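PDB 6HLX: AgaA from Rhizobium radiobacter, which binds the opine agropinic acid as a periplasmic solute-binding protein and probably hands it to an ABC transporter for import. Local coordinates for residues Ala311-Ala316 with Ala347-Lys352; Phe283-Pro288 with Asp438-Leu443. All blocks are in the same frame, centred on the assembly; numbering follows the deposited sequence.

Contact 1: Ala311-Ala316 with Ala347-Lys352; sequences ALLAKA and AKIGIK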
loop_
_atom_site.group_PDB
_atom_site.type_symbol
_atom_site.label_atom_id
_atom_site.label_comp_id
_atom_site.label_asym_id
_atom_site.label_seq_id
_atom_site.Cartn_x
_atom_site.Cartn_y
_atom_site.Cartn_z
ATOM N N ALA A 311 8.611 -8.733 32.457
ATOM C CA ALA A 311 8.700 -7.661 33.462
ATOM C C ALA A 311 7.892 -6.443 33.047
ATOM O O ALA A 311 7.227 -5.855 33.892
ATOM C CB ALA A 311 10.150 -7.279 33.737
ATOM N N LEU A 312 7.900 -6.090 31.732
ATOM C CA LEU A 312 7.116 -4.973 31.199
ATOM C C LEU A 312 5.621 -5.175 31.351
ATOM O O LEU A 312 4.923 -4.225 31.693
ATOM C CB LEU A 312 7.471 -4.698 29.717
ATOM C CG LEU A 312 8.705 -3.817 29.507
ATOM C CD1 LEU A 312 9.171 -3.878 28.068
ATOM C CD2 LEU A 312 8.435 -2.361 29.897
ATOM N N LEU A 313 5.120 -6.402 31.076
ATOM C CA LEU A 313 3.697 -6.740 31.247
ATOM C C LEU A 313 3.301 -6.586 32.704
ATOM O O LEU A 313 2.233 -6.043 32.994
ATOM C CB LEU A 313 3.413 -8.200 30.848
ATOM C CG LEU A 313 3.198 -8.531 29.391
ATOM C CD1 LEU A 313 2.591 -9.913 29.276
ATOM C CD2 LEU A 313 2.284 -7.507 28.699
ATOM N N ALA A 314 4.162 -7.080 33.625
ATOM C CA ALA A 314 3.913 -7.006 35.065
ATOM C C ALA A 314 3.836 -5.549 35.510
ATOM O O ALA A 314 2.901 -5.185 36.220
ATOM C CB ALA A 314 4.998 -7.751 35.833
ATOM N N LYS A 315 4.750 -4.698 34.992
ATOM C CA LYS A 315 4.803 -3.268 35.289
ATOM C C LYS A 315 3.548 -2.552 34.781
ATOM O O LYS A 315 3.051 -1.649 35.458
ATOM C CB LYS A 315 6.072 -2.652 34.682
ATOM C CG LYS A 315 6.571 -1.400 35.379
ATOM C CD LYS A 315 7.775 -0.819 34.630
ATOM C CE LYS A 315 8.226 0.519 35.174
ATOM N NZ LYS A 315 7.312 1.624 34.776
ATOM N N ALA A 316 3.020 -2.988 33.608
ATOM C CA ALA A 316 1.818 -2.456 32.966
ATOM C C ALA A 316 0.510 -2.876 33.674
ATOM O O ALA A 316 -0.552 -2.348 33.349
ATOM C CB ALA A 316 1.779 -2.895 31.505
ATOM N N ALA A 347 2.630 -16.653 23.877
ATOM C CA ALA A 347 2.214 -17.609 24.921
ATOM C C ALA A 347 3.273 -17.702 26.038
ATOM O O ALA A 347 2.920 -17.932 27.199
ATOM C CB ALA A 347 1.995 -18.993 24.325
ATOM N N LYS A 348 4.560 -17.499 25.676
ATOM C CA LYS A 348 5.706 -17.593 26.586
ATOM C C LYS A 348 5.702 -16.498 27.639
ATOM O O LYS A 348 6.349 -16.657 28.677
ATOM C CB LYS A 348 7.036 -17.595 25.799
ATOM C CG LYS A 348 7.189 -18.811 24.897
ATOM C CD LYS A 348 8.493 -18.787 24.126
ATOM C CE LYS A 348 8.558 -19.933 23.146
ATOM N NZ LYS A 348 9.603 -19.720 22.112
ATOM N N ILE A 349 4.956 -15.401 27.389
ATOM C CA ILE A 349 4.857 -14.276 28.324
ATOM C C ILE A 349 3.431 -14.156 28.914
ATOM O O ILE A 349 3.115 -13.163 29.579
ATOM C CB ILE A 349 5.407 -12.941 27.741
ATOM C CG1 ILE A 349 4.532 -12.387 26.576
ATOM C CG2 ILE A 349 6.886 -13.087 27.339
ATOM C CD1 ILE A 349 4.762 -10.929 26.290
ATOM N N GLY A 350 2.612 -15.186 28.701
ATOM C CA GLY A 350 1.264 -15.268 29.254
ATOM C C GLY A 350 0.181 -14.552 28.481
ATOM O O GLY A 350 -0.912 -14.338 29.007
ATOM N N ILE A 351 0.458 -14.195 27.222
ATOM C CA ILE A 351 -0.547 -13.579 26.361
ATOM C C ILE A 351 -1.119 -14.733 25.539
ATOM O O ILE A 351 -0.392 -15.342 24.749
ATOM C CB ILE A 351 0.023 -12.438 25.471
ATOM C CG1 ILE A 351 0.473 -11.223 26.328
ATOM C CG2 ILE A 351 -1.005 -12.004 24.417
ATOM C CD1 ILE A 351 1.198 -10.121 25.571
ATOM N N LYS A 352 -2.389 -15.069 25.786
ATOM C CA LYS A 352 -3.073 -16.172 25.106
ATOM C C LYS A 352 -3.762 -15.630 23.868
ATOM O O LYS A 352 -4.798 -14.974 23.968
ATOM C CB LYS A 352 -4.052 -16.874 26.055
ATOM C CG LYS A 352 -3.330 -17.584 27.213
ATOM C CD LYS A 352 -4.177 -17.690 28.487
ATOM C CE LYS A 352 -4.187 -16.428 29.333
ATOM N NZ LYS A 352 -2.940 -16.256 30.133
#
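One methyl group carries nearly the whole contact: CD1 of L313 makes all the closest approaches to I349 and I351, while the rest of the L313 side chain stays farther back. Its closest approach is to a polar atom, with L313 CD1 3.3 Å from I349 O, a van der Waals meeting of methyl and backbone carbonyl. No hydrogen bond crosses between the segments, and together they bury only 117 Å². The same methyl sits 3.8 Å from I349 CD1, and the two side chains cross at about a right angle, so they meet at their ends and do not run alongside. I349 has CG1 held between its backbone N and carbonyl carbon (chi1 68°), which carries CD1 to the helix. From the strand side I351 completes the seat: its CB does not aim at the helix, yet CG1 comes to 3.9 Å from L313 CD1. Further cover comes from A264 of helix 255-264 and from V306 and A309, all against I349.

The carbonyl and the two isoleucines are brought together by a chain reversal at G350. G350 N bonds A347 O at 3.1 Å, phi of G350 is 83°, and I351 N reaches back into the last helical turn. Beyond it, K352 NZ donates to G350 O (3.0 Å) from 41° above the carbonyl plane. K352 then pairs by backbone with F322 and V324. L313 of helix 306-315 thus packs on a Schellman motif closing helix 333-347, at the return of a beta-alpha-beta crossover that links the parallel strands 322-327 and 351-356.

Contact 2: Phe283-Pro288 with Asp438-Leu443; sequences FGIAIP and DRALEL. With ACT (acetate ion), chain J.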
loop_
_atom_site.group_PDB
_atom_site.type_symbol
_atom_site.label_atom_id
_atom_site.label_comp_id
_atom_site.label_asym_id
_atom_site.label_seq_id
_atom_site.Cartn_x
_atom_site.Cartn_y
_atom_site.Cartn_z
ATOM N N PHE A 283 14.712 -4.145 14.426
ATOM C CA PHE A 283 14.719 -3.966 15.886
ATOM C C PHE A 283 14.387 -2.529 16.310
ATOM O O PHE A 283 14.663 -2.133 17.435
ATOM C CB PHE A 283 16.066 -4.419 16.492
ATOM C CG PHE A 283 16.294 -5.904 16.390
ATOM C CD1 PHE A 283 15.714 -6.777 17.307
ATOM C CD2 PHE A 283 17.117 -6.429 15.403
ATOM C CE1 PHE A 283 15.938 -8.157 17.224
ATOM C CE2 PHE A 283 17.341 -7.810 15.323
ATOM C CZ PHE A 283 16.736 -8.663 16.221
ATOM N N GLY A 284 13.807 -1.760 15.406
ATOM C CA GLY A 284 13.396 -0.388 15.691
ATOM C C GLY A 284 12.224 -0.025 14.798
ATOM O O GLY A 284 11.315 -0.836 14.591
ATOM N N ILE A 285 12.239 1.202 14.258
ATOM C CA ILE A 285 11.199 1.656 13.333
ATOM C C ILE A 285 11.626 1.214 11.933
ATOM O O ILE A 285 12.817 1.244 11.599
ATOM C CB ILE A 285 10.976 3.201 13.406
ATOM C CG1 ILE A 285 10.804 3.715 14.871
ATOM C CG2 ILE A 285 9.772 3.624 12.536
ATOM C CD1 ILE A 285 9.594 3.109 15.654
ATOM N N ALA A 286 10.670 0.770 11.125
ATOM C CA ALA A 286 10.979 0.312 9.769
ATOM C C ALA A 286 11.185 1.474 8.785
ATOM O O ALA A 286 10.362 1.695 7.892
ATOM C CB ALA A 286 9.917 -0.649 9.257
ATOM N N ILE A 287 12.302 2.195 8.943
ATOM C CA ILE A 287 12.632 3.287 8.029
ATOM C C ILE A 287 13.732 2.774 7.093
ATOM O O ILE A 287 14.802 2.397 7.560
ATOM C CB ILE A 287 13.001 4.594 8.781
ATOM C CG1 ILE A 287 11.774 5.103 9.586
ATOM C CG2 ILE A 287 13.467 5.674 7.760
ATOM C CD1 ILE A 287 12.034 6.217 10.473
ATOM N N PRO A 288 13.508 2.726 5.762
ATOM C CA PRO A 288 14.584 2.231 4.890
ATOM C C PRO A 288 15.761 3.190 4.851
ATOM O O PRO A 288 15.603 4.396 5.066
ATOM C CB PRO A 288 13.938 2.164 3.494
ATOM C CG PRO A 288 12.445 2.287 3.736
ATOM C CD PRO A 288 12.305 3.106 4.994
ATOM N N ASP A 438 12.586 8.937 18.021
ATOM C CA ASP A 438 12.727 8.696 19.475
ATOM C C ASP A 438 11.351 8.504 20.125
ATOM O O ASP A 438 11.165 7.567 20.908
ATOM C CB ASP A 438 13.435 9.890 20.125
ATOM C CG ASP A 438 14.895 10.046 19.724
ATOM O OD1 ASP A 438 15.427 9.142 19.037
ATOM O OD2 ASP A 438 15.516 11.055 20.126
ATOM N N ARG A 439 10.389 9.388 19.793
ATOM C CA ARG A 439 9.040 9.302 20.368
ATOM C C ARG A 439 8.275 8.082 19.821
ATOM O O ARG A 439 7.524 7.447 20.567
ATOM C CB ARG A 439 8.255 10.599 20.131
ATOM C CG ARG A 439 6.891 10.576 20.808
ATOM C CD ARG A 439 6.820 11.541 21.942
ATOM N NE ARG A 439 5.531 11.494 22.632
ATOM C CZ ARG A 439 5.399 11.286 23.937
ATOM N NH1 ARG A 439 4.198 11.295 24.498
ATOM N NH2 ARG A 439 6.470 11.066 24.692
ATOM N N ALA A 440 8.484 7.745 18.535
ATOM C CA ALA A 440 7.852 6.572 17.912
ATOM C C ALA A 440 8.323 5.281 18.612
ATOM O O ALA A 440 7.552 4.340 18.754
ATOM C CB ALA A 440 8.213 6.516 16.436
ATOM N N LEU A 441 9.598 5.213 18.996
ATOM C CA LEU A 441 10.121 4.021 19.685
ATOM C C LEU A 441 9.597 3.965 21.119
ATOM O O LEU A 441 9.152 2.912 21.585
ATOM C CB LEU A 441 11.658 4.066 19.707
ATOM C CG LEU A 441 12.334 3.784 18.371
ATOM C CD1 LEU A 441 13.812 4.241 18.400
ATOM C CD2 LEU A 441 12.228 2.288 18.017
ATOM N N GLU A 442 9.642 5.106 21.820
ATOM C CA GLU A 442 9.168 5.196 23.195
ATOM C C GLU A 442 7.716 4.705 23.346
ATOM O O GLU A 442 7.424 3.884 24.231
ATOM C CB GLU A 442 9.297 6.643 23.690
ATOM C CG GLU A 442 8.781 6.822 25.105
ATOM C CD GLU A 442 8.770 8.251 25.613
ATOM O OE1 GLU A 442 8.285 8.464 26.748
ATOM O OE2 GLU A 442 9.237 9.156 24.882
ATOM N N LEU A 443 6.825 5.195 22.480
ATOM C CA LEU A 443 5.404 4.853 22.552
ATOM C C LEU A 443 5.049 3.566 21.829
ATOM O O LEU A 443 4.060 2.908 22.183
ATOM C CB LEU A 443 4.529 6.018 22.058
ATOM C CG LEU A 443 4.631 7.354 22.825
ATOM C CD1 LEU A 443 3.716 8.376 22.194
ATOM C CD2 LEU A 443 4.265 7.204 24.304
HETATM C C ACT J . 4.796 10.907 27.869
HETATM O O ACT J . 5.986 10.501 27.737
HETATM O OXT ACT J . 3.778 10.171 27.862
HETATM C CH3 ACT J . 4.567 12.429 28.047
#
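The guanidinium of R439 has L443 CG over the centre of one face, 4.1 Å above the plane, and the acetate at its edge. R439 NH2 donates to acetate O at 3.1 Å in a nearly straight bond (175°) and forms a longer salt bridge to E442 OE2 at 3.4 Å. E442 OE1 lies 3.2 Å from acetate O, an approach perhaps eased by the nearby arginine or a shared proton. R439 bends at chi2 (111°), and its NE is tied to D410. The acetate, probably from the crystallisation liquor, marks the helix side away from I285.

The contact proper is apolar: an irregular chain following strand 280-281, with an inverse gamma turn at A286, packs on helix 426-443, which leads into strand 446-451, antiparallel neighbour of 280-281 in the mixed sheet of this family 5 solute-binding protein. I285 points at the helix, and its CD1 settles between L441 CD2 at 3.6 Å and A440 CB at 3.8 Å. With CG anti to its carbonyl carbon (chi1 -73°), L441 sends CD2 back to the loop, where it meets G284 CA at 3.7 Å. Y393 of helix 388-393 touches both I285 and A440, and Y448 borders I285.

Overall arrangement
Contacts 1 and 2 are separate packing sites on the same side of the chain's centre, with centres 21 Å apart and nearest atoms about 8 Å apart. Both serve one mixed sheet, at its two margins: 351-356 is one outermost strand, and 280-281, which precedes 283-288, is the other. Helix 255-264 bridges them, since A264 packs on I349 while R258 bonds to L443 O. In sequence, contact 1 falls within the interval from P288 to D438. Contact 1 is the more peripheral, 32 Å from the chain's centre against 20 Å. The I349 side chain lies about 8 Å from a bound zinc ion, whereas contact 2 lies away from the annotated sites, the agropinic acid pocket among them.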